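Local coordinates for translation initiation factor eif-2b-like protein (PDB 4ZEO) that forms the delta subunit of eIF2B, the heterodecameric guanine nucleotide exchange factor, and probably acts in translation initiation, at residues V287-L299 with V311-L325. Residues are numbered along the deposited sequence; the frame is centred on the assembly and turned at random.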
ATOM      1  N   VAL A 287      19.138  -1.791   6.256  1.00 36.34           N
ATOM      2  CA  VAL A 287      18.583  -0.746   7.094  1.00 36.15           C
ATOM      3  C   VAL A 287      17.129  -0.481   6.702  1.00 35.80           C
ATOM      4  O   VAL A 287      16.774  -0.469   5.521  1.00 34.24           O
ATOM      5  CB  VAL A 287      19.399   0.559   6.997  1.00 39.91           C
ATOM      6  CG1 VAL A 287      18.806   1.616   7.937  1.00 37.53           C
ATOM      7  CG2 VAL A 287      20.881   0.295   7.336  1.00 32.31           C
ATOM      8  N   THR A 288      16.255  -0.346   7.688  1.00 34.57           N
ATOM      9  CA  THR A 288      14.900   0.063   7.373  1.00 34.15           C
ATOM     10  C   THR A 288      14.380   0.956   8.490  1.00 36.83           C
ATOM     11  O   THR A 288      15.033   1.092   9.541  1.00 39.81           O
ATOM     12  CB  THR A 288      13.969  -1.140   7.120  1.00 34.96           C
ATOM     13  OG1 THR A 288      12.796  -0.674   6.444  1.00 35.36           O
ATOM     14  CG2 THR A 288      13.582  -1.839   8.426  1.00 36.22           C
ATOM     15  N   TYR A 289      13.244   1.607   8.225  1.00 35.08           N
ATOM     16  CA  TYR A 289      12.655   2.580   9.144  1.00 35.43           C
ATOM     17  C   TYR A 289      11.209   2.230   9.490  1.00 38.63           C
ATOM     18  O   TYR A 289      10.351   2.134   8.611  1.00 39.21           O
ATOM     19  CB  TYR A 289      12.725   3.972   8.525  1.00 34.08           C
ATOM     20  CG  TYR A 289      12.142   5.091   9.346  1.00 36.15           C
ATOM     21  CD1 TYR A 289      12.714   5.463  10.560  1.00 36.17           C
ATOM     22  CD2 TYR A 289      11.013   5.778   8.912  1.00 35.68           C
ATOM     23  CE1 TYR A 289      12.190   6.500  11.312  1.00 36.93           C
ATOM     24  CE2 TYR A 289      10.478   6.809   9.655  1.00 36.49           C
ATOM     25  CZ  TYR A 289      11.077   7.175  10.854  1.00 37.94           C
ATOM     26  OH  TYR A 289      10.550   8.215  11.597  1.00 38.96           O
ATOM     27  N   GLY A 290      10.945   2.059  10.783  1.00 41.01           N
ATOM     28  CA  GLY A 290       9.627   1.718  11.262  1.00 39.29           C
ATOM     29  C   GLY A 290       9.240   0.339  10.791  1.00 40.13           C
ATOM     30  O   GLY A 290      10.102  -0.488  10.489  1.00 39.61           O
ATOM     31  N   ARG A 291       7.938   0.090  10.709  1.00 41.33           N
ATOM     32  CA  ARG A 291       7.464  -1.187  10.220  1.00 39.60           C
ATOM     33  C   ARG A 291       6.602  -1.074   8.988  1.00 38.84           C
ATOM     34  O   ARG A 291       5.460  -0.648   9.070  1.00 39.81           O
ATOM     35  CB  ARG A 291       6.681  -1.883  11.309  1.00 42.14           C
ATOM     36  CG  ARG A 291       6.197  -3.246  10.935  1.00 41.15           C
ATOM     37  CD  ARG A 291       5.340  -3.774  12.049  1.00 42.03           C
ATOM     38  NE  ARG A 291       5.109  -5.197  11.906  1.00 42.51           N
ATOM     39  CZ  ARG A 291       4.514  -5.941  12.830  1.00 45.74           C
ATOM     40  NH1 ARG A 291       4.127  -5.386  13.967  1.00 47.79           N
ATOM     41  NH2 ARG A 291       4.330  -7.236  12.624  1.00 46.35           N
ATOM     42  N   HIS A 292       7.136  -1.496   7.849  1.00 37.74           N
ATOM     43  CA  HIS A 292       6.338  -1.538   6.635  1.00 37.44           C
ATOM     44  C   HIS A 292       6.184  -2.993   6.214  1.00 38.47           C
ATOM     45  O   HIS A 292       7.172  -3.726   6.107  1.00 39.87           O
ATOM     46  CB  HIS A 292       6.980  -0.732   5.503  1.00 36.04           C
ATOM     47  CG  HIS A 292       6.031  -0.404   4.386  1.00 39.31           C
ATOM     48  ND1 HIS A 292       5.702  -1.306   3.396  1.00 40.85           N
ATOM     49  CD2 HIS A 292       5.353   0.735   4.106  1.00 40.65           C
ATOM     50  CE1 HIS A 292       4.851  -0.736   2.557  1.00 42.43           C
ATOM     51  NE2 HIS A 292       4.619   0.497   2.969  1.00 42.00           N
ATOM     52  N   ARG A 293       4.956  -3.378   5.900  1.00 37.08           N
ATOM     53  CA  ARG A 293       4.625  -4.764   5.568  1.00 37.94           C
ATOM     54  C   ARG A 293       5.471  -5.356   4.415  1.00 38.84           C
ATOM     55  O   ARG A 293       5.932  -6.486   4.501  1.00 39.93           O
ATOM     56  CB  ARG A 293       3.131  -4.838   5.225  1.00 38.68           C
ATOM     57  CG  ARG A 293       2.626  -6.172   4.720  1.00 41.79           C
ATOM     58  CD  ARG A 293       1.189  -6.036   4.178  1.00 44.23           C
ATOM     59  NE  ARG A 293       1.087  -4.824   3.365  1.00 44.39           N
ATOM     60  CZ  ARG A 293       1.233  -4.799   2.046  1.00 43.11           C
ATOM     61  NH1 ARG A 293       1.150  -3.649   1.378  1.00 40.94           N
ATOM     62  NH2 ARG A 293       1.470  -5.931   1.393  1.00 45.54           N
ATOM     63  N   LEU A 294       5.693  -4.597   3.347  1.00 37.15           N
ATOM     64  CA  LEU A 294       6.481  -5.111   2.231  1.00 34.70           C
ATOM     65  C   LEU A 294       7.933  -5.387   2.667  1.00 37.81           C
ATOM     66  O   LEU A 294       8.523  -6.395   2.263  1.00 40.21           O
ATOM     67  CB  LEU A 294       6.447  -4.142   1.055  1.00 30.66           C
ATOM     68  CG  LEU A 294       5.119  -4.006   0.318  1.00 30.93           C
ATOM     69  CD1 LEU A 294       5.272  -3.059  -0.858  1.00 30.65           C
ATOM     70  CD2 LEU A 294       4.629  -5.361  -0.160  1.00 31.38           C
ATOM     71  N   VAL A 295       8.500  -4.496   3.488  1.00 35.75           N
ATOM     72  CA  VAL A 295       9.852  -4.686   3.993  1.00 33.67           C
ATOM     73  C   VAL A 295       9.935  -5.926   4.888  1.00 35.31           C
ATOM     74  O   VAL A 295      10.813  -6.764   4.736  1.00 37.46           O
ATOM     75  CB  VAL A 295      10.335  -3.434   4.764  1.00 33.25           C
ATOM     76  CG1 VAL A 295      11.665  -3.694   5.483  1.00 32.93           C
ATOM     77  CG2 VAL A 295      10.427  -2.244   3.829  1.00 29.65           C
ATOM     78  N   GLU A 296       8.968  -6.062   5.776  1.00 35.62           N
ATOM     79  CA  GLU A 296       8.880  -7.214   6.663  1.00 38.85           C
ATOM     80  C   GLU A 296       8.801  -8.540   5.895  1.00 38.87           C
ATOM     81  O   GLU A 296       9.513  -9.495   6.232  1.00 39.92           O
ATOM     82  CB  GLU A 296       7.665  -7.057   7.591  1.00 40.66           C
ATOM     83  CG  GLU A 296       7.444  -8.194   8.581  1.00 43.17           C
ATOM     84  CD  GLU A 296       6.402  -7.838   9.627  1.00 48.41           C
ATOM     85  OE1 GLU A 296       6.058  -6.643   9.756  1.00 47.02           O
ATOM     86  OE2 GLU A 296       5.916  -8.747  10.326  1.00 54.35           O
ATOM     87  N   LYS A 297       7.946  -8.581   4.869  1.00 36.99           N
ATOM     88  CA  LYS A 297       7.765  -9.772   4.038  1.00 38.10           C
ATOM     89  C   LYS A 297       9.040 -10.151   3.304  1.00 36.32           C
ATOM     90  O   LYS A 297       9.384 -11.347   3.180  1.00 37.59           O
ATOM     91  CB  LYS A 297       6.653  -9.561   3.005  1.00 39.49           C
ATOM     92  CG  LYS A 297       5.228  -9.429   3.536  1.00 42.84           C
ATOM     93  CD  LYS A 297       4.710 -10.649   4.224  1.00 47.88           C
ATOM     94  CE  LYS A 297       3.271 -10.403   4.720  1.00 52.88           C
ATOM     95  NZ  LYS A 297       2.689 -11.584   5.443  1.00 59.71           N
ATOM     96  N   THR A 298       9.737  -9.130   2.821  1.00 34.01           N
ATOM     97  CA  THR A 298      10.980  -9.325   2.088  1.00 34.40           C
ATOM     98  C   THR A 298      12.050  -9.938   2.967  1.00 38.40           C
ATOM     99  O   THR A 298      12.695 -10.926   2.584  1.00 38.16           O
ATOM    100  CB  THR A 298      11.504  -8.019   1.527  1.00 33.51           C
ATOM    101  OG1 THR A 298      10.572  -7.518   0.562  1.00 33.46           O
ATOM    102  CG2 THR A 298      12.852  -8.243   0.874  1.00 33.72           C
ATOM    103  N   LEU A 299      12.204  -9.365   4.162  1.00 40.36           N
ATOM    104  CA  LEU A 299      13.194  -9.835   5.126  1.00 40.34           C
ATOM    105  C   LEU A 299      12.864 -11.255   5.576  1.00 40.47           C
ATOM    106  O   LEU A 299      13.748 -12.094   5.685  1.00 42.94           O
ATOM    107  CB  LEU A 299      13.288  -8.867   6.320  1.00 40.67           C
ATOM    108  CG  LEU A 299      13.798  -7.460   5.929  1.00 40.06           C
ATOM    109  CD1 LEU A 299      13.875  -6.478   7.119  1.00 40.67           C
ATOM    110  CD2 LEU A 299      15.172  -7.552   5.239  1.00 39.58           C
ATOM    111  N   VAL A 311      20.024  -6.804  10.232  1.00 45.82           N
ATOM    112  CA  VAL A 311      19.044  -5.754  10.018  1.00 42.16           C
ATOM    113  C   VAL A 311      19.149  -4.672  11.077  1.00 41.79           C
ATOM    114  O   VAL A 311      19.246  -4.956  12.275  1.00 44.89           O
ATOM    115  CB  VAL A 311      17.615  -6.332   9.974  1.00 41.84           C
ATOM    116  CG1 VAL A 311      16.595  -5.228   9.900  1.00 39.18           C
ATOM    117  CG2 VAL A 311      17.478  -7.278   8.790  1.00 39.99           C
ATOM    118  N   THR A 312      19.167  -3.430  10.622  1.00 38.56           N
ATOM    119  CA  THR A 312      19.108  -2.295  11.510  1.00 40.45           C
ATOM    120  C   THR A 312      17.735  -1.688  11.355  1.00 39.54           C
ATOM    121  O   THR A 312      17.317  -1.353  10.255  1.00 37.18           O
ATOM    122  CB  THR A 312      20.214  -1.245  11.205  1.00 44.32           C
ATOM    123  OG1 THR A 312      21.493  -1.784  11.551  1.00 46.86           O
ATOM    124  CG2 THR A 312      19.990   0.040  12.009  1.00 44.41           C
ATOM    125  N   VAL A 313      17.014  -1.589  12.463  1.00 41.87           N
ATOM    126  CA  VAL A 313      15.691  -0.993  12.440  1.00 40.33           C
ATOM    127  C   VAL A 313      15.697   0.329  13.171  1.00 41.01           C
ATOM    128  O   VAL A 313      15.983   0.398  14.365  1.00 42.59           O
ATOM    129  CB  VAL A 313      14.630  -1.931  13.050  1.00 41.50           C
ATOM    130  CG1 VAL A 313      13.256  -1.291  12.963  1.00 43.05           C
ATOM    131  CG2 VAL A 313      14.630  -3.262  12.312  1.00 39.38           C
ATOM    132  N   LEU A 314      15.383   1.379  12.426  1.00 40.60           N
ATOM    133  CA  LEU A 314      15.342   2.726  12.956  1.00 42.63           C
ATOM    134  C   LEU A 314      13.879   3.060  13.222  1.00 46.33           C
ATOM    135  O   LEU A 314      12.998   2.444  12.610  1.00 45.72           O
ATOM    136  CB  LEU A 314      15.967   3.702  11.960  1.00 40.77           C
ATOM    137  CG  LEU A 314      17.429   3.485  11.531  1.00 39.85           C
ATOM    138  CD1 LEU A 314      17.774   4.345  10.326  1.00 39.47           C
ATOM    139  CD2 LEU A 314      18.370   3.811  12.651  1.00 41.44           C
ATOM    140  N   ASP A 315      13.586   3.981  14.143  1.00 47.37           N
ATOM    141  CA  ASP A 315      12.182   4.244  14.431  1.00 51.03           C
ATOM    142  C   ASP A 315      11.852   5.703  14.659  1.00 54.77           C
ATOM    143  O   ASP A 315      12.739   6.555  14.756  1.00 59.07           O
ATOM    144  CB  ASP A 315      11.723   3.454  15.660  1.00 54.65           C
ATOM    145  CG  ASP A 315      10.352   2.788  15.456  1.00 54.15           C
ATOM    146  OD1 ASP A 315      10.008   1.922  16.281  1.00 56.77           O
ATOM    147  OD2 ASP A 315       9.616   3.137  14.495  1.00 50.18           O
ATOM    148  N   ASP A 316      10.552   5.976  14.696  1.00 55.02           N
ATOM    149  CA  ASP A 316      10.001   7.246  15.140  1.00 55.07           C
ATOM    150  C   ASP A 316       9.696   7.055  16.626  1.00 58.91           C
ATOM    151  O   ASP A 316       8.915   6.173  16.977  1.00 60.26           O
ATOM    152  CB  ASP A 316       8.738   7.586  14.333  1.00 56.08           C
ATOM    153  CG  ASP A 316       8.129   8.942  14.687  1.00 60.66           C
ATOM    154  OD1 ASP A 316       8.240   9.415  15.836  1.00 66.84           O
ATOM    155  OD2 ASP A 316       7.485   9.525  13.800  1.00 59.88           O
ATOM    156  N   PRO A 317      10.276   7.898  17.499  1.00 58.51           N
ATOM    157  CA  PRO A 317      10.136   7.772  18.952  1.00 61.75           C
ATOM    158  C   PRO A 317       8.684   7.884  19.407  1.00 62.47           C
ATOM    159  O   PRO A 317       8.338   7.403  20.483  1.00 64.73           O
ATOM    160  CB  PRO A 317      10.992   8.927  19.485  1.00 63.04           C
ATOM    161  CG  PRO A 317      10.970   9.926  18.387  1.00 53.30           C
ATOM    162  CD  PRO A 317      11.089   9.078  17.155  1.00 59.78           C
ATOM    163  N   TYR A 318       7.897   8.658  18.667  1.00 61.59           N
ATOM    164  CA  TYR A 318       6.467   8.833  18.923  1.00 63.34           C
ATOM    165  C   TYR A 318       5.550   7.689  18.488  1.00 62.27           C
ATOM    166  O   TYR A 318       4.490   7.507  19.066  1.00 69.29           O
ATOM    167  CB  TYR A 318       6.014  10.166  18.344  1.00 63.06           C
ATOM    168  CG  TYR A 318       6.852  11.278  18.926  1.00 64.27           C
ATOM    169  CD1 TYR A 318       6.656  11.690  20.235  1.00 67.12           C
ATOM    170  CD2 TYR A 318       7.848  11.910  18.179  1.00 61.60           C
ATOM    171  CE1 TYR A 318       7.419  12.695  20.790  1.00 68.67           C
ATOM    172  CE2 TYR A 318       8.614  12.922  18.720  1.00 61.64           C
ATOM    173  CZ  TYR A 318       8.391  13.309  20.028  1.00 67.34           C
ATOM    174  OH  TYR A 318       9.141  14.311  20.589  1.00 72.33           O
ATOM    175  N   VAL A 319       5.853   7.025  17.394  1.00 56.94           N
ATOM    176  CA  VAL A 319       5.078   5.860  16.995  1.00 56.26           C
ATOM    177  C   VAL A 319       5.549   4.515  17.587  1.00 56.90           C
ATOM    178  O   VAL A 319       4.766   3.789  18.199  1.00 58.91           O
ATOM    179  CB  VAL A 319       5.033   5.783  15.468  1.00 52.13           C
ATOM    180  CG1 VAL A 319       4.165   4.603  15.022  1.00 50.22           C
ATOM    181  CG2 VAL A 319       4.541   7.136  14.921  1.00 50.80           C
ATOM    182  N   GLY A 320       6.829   4.204  17.403  1.00 55.17           N
ATOM    183  CA  GLY A 320       7.432   2.986  17.921  1.00 56.68           C
ATOM    184  C   GLY A 320       7.133   1.634  17.288  1.00 57.06           C
ATOM    185  O   GLY A 320       7.509   0.613  17.843  1.00 56.98           O
ATOM    186  N   GLU A 321       6.503   1.608  16.121  1.00 59.32           N
ATOM    187  CA  GLU A 321       6.141   0.343  15.472  1.00 62.19           C
ATOM    188  C   GLU A 321       7.347  -0.541  15.121  1.00 54.35           C
ATOM    189  O   GLU A 321       7.210  -1.753  14.971  1.00 51.73           O
ATOM    190  CB  GLU A 321       5.340   0.583  14.205  1.00 70.59           C
ATOM    191  CG  GLU A 321       3.858   0.627  14.385  1.00 83.05           C
ATOM    192  CD  GLU A 321       3.151   0.724  13.044  1.00 92.66           C
ATOM    193  OE1 GLU A 321       3.161   1.809  12.423  1.00 94.84           O
ATOM    194  OE2 GLU A 321       2.618  -0.315  12.588  1.00 96.21           O
ATOM    195  N   GLY A 322       8.490   0.084  14.863  1.00 50.03           N
ATOM    196  CA  GLY A 322       9.711  -0.637  14.546  1.00 47.44           C
ATOM    197  C   GLY A 322      10.174  -1.662  15.573  1.00 49.11           C
ATOM    198  O   GLY A 322      10.877  -2.622  15.238  1.00 47.54           O
ATOM    199  N   LYS A 323       9.831  -1.424  16.836  1.00 53.14           N
ATOM    200  CA  LYS A 323      10.156  -2.353  17.907  1.00 58.35           C
ATOM    201  C   LYS A 323       9.422  -3.688  17.678  1.00 57.51           C
ATOM    202  O   LYS A 323       9.980  -4.766  17.872  1.00 56.76           O
ATOM    203  CB  LYS A 323       9.810  -1.736  19.262  1.00 64.08           C
ATOM    204  CG  LYS A 323      10.710  -2.184  20.388  1.00 68.72           C
ATOM    205  CD  LYS A 323      10.131  -1.808  21.734  1.00 73.39           C
ATOM    206  CE  LYS A 323      11.044  -2.230  22.890  1.00 77.38           C
ATOM    207  NZ  LYS A 323      12.248  -1.359  23.049  1.00 79.77           N
ATOM    208  N   GLU A 324       8.172  -3.605  17.246  1.00 58.29           N
ATOM    209  CA  GLU A 324       7.417  -4.798  16.882  1.00 60.42           C
ATOM    210  C   GLU A 324       8.046  -5.513  15.668  1.00 55.61           C
ATOM    211  O   GLU A 324       8.115  -6.734  15.627  1.00 56.43           O
ATOM    212  CB  GLU A 324       5.961  -4.432  16.609  1.00 64.86           C
ATOM    213  CG  GLU A 324       5.180  -4.178  17.884  1.00 72.01           C
ATOM    214  CD  GLU A 324       5.147  -5.397  18.776  1.00 78.85           C
ATOM    215  OE1 GLU A 324       5.222  -5.230  20.013  1.00 84.99           O
ATOM    216  OE2 GLU A 324       5.071  -6.526  18.242  1.00 80.14           O
ATOM    217  N   LEU A 325       8.493  -4.760  14.676  1.00 50.36           N
ATOM    218  CA  LEU A 325       9.201  -5.371  13.553  1.00 48.06           C
ATOM    219  C   LEU A 325      10.473  -6.091  14.019  1.00 48.90           C
ATOM    220  O   LEU A 325      10.742  -7.221  13.609  1.00 49.49           O
ATOM    221  CB  LEU A 325       9.548  -4.326  12.487  1.00 44.19           C
ATOM    222  CG  LEU A 325      10.394  -4.882  11.336  1.00 41.59           C
ATOM    223  CD1 LEU A 325       9.655  -6.026  10.634  1.00 39.73           C
ATOM    224  CD2 LEU A 325      10.795  -3.782  10.331  1.00 38.18           C
TER
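The guanidinium of Arg291 has Leu325 N and Glu324 C over one face, the latter offset toward the rim, while Glu296 OE1 sits in plane at its edge. The ring of Tyr289 has Leu314 CB in plane at its edge, and its CE1 comes 3.5 Å from Asp315 C. These groups lie at and just beyond the C-terminal ends of two neighbouring parallel strands, 285-289 and 310-314, joined by crossover helix 293-304 in a Rossmann-like beta-alpha-beta unit. Helix 321-331 packs there on the loop after strand 285-289. Between 287-290 and 312-314 three backbone hydrogen bonds form: Thr288 N to Thr312 O, Leu314 N to Thr288 O, and Gly290 N to Leu314 O, nearly straight at 178°. Thr312 also bonds with Ile286.

The hydroxyl of Tyr289 rests against Asp316 CB at 3.3 Å and hydrogen-bonds to Ser372 O. Leu325 packs between Thr288 and Glu296 of helix 293-304, its CD2 tip to tip with Thr288 CG2 and its CD1 3.7 Å from Glu296 CG. The Arg291 side chain crosses that of Leu325 at an angle, CG 3.8 Å from Leu325 CB. With CG anti to the backbone N (chi1 -177°) and the chain extended, Arg291 grips Glu296 side-on. In this salt bridge NE donates to Glu296 OE1 at 2.8 Å, near the guanidinium plane but tilted from the carboxylate plane, and NH2 meets the syn lone pair of Glu296 OE2 at 3.2 Å.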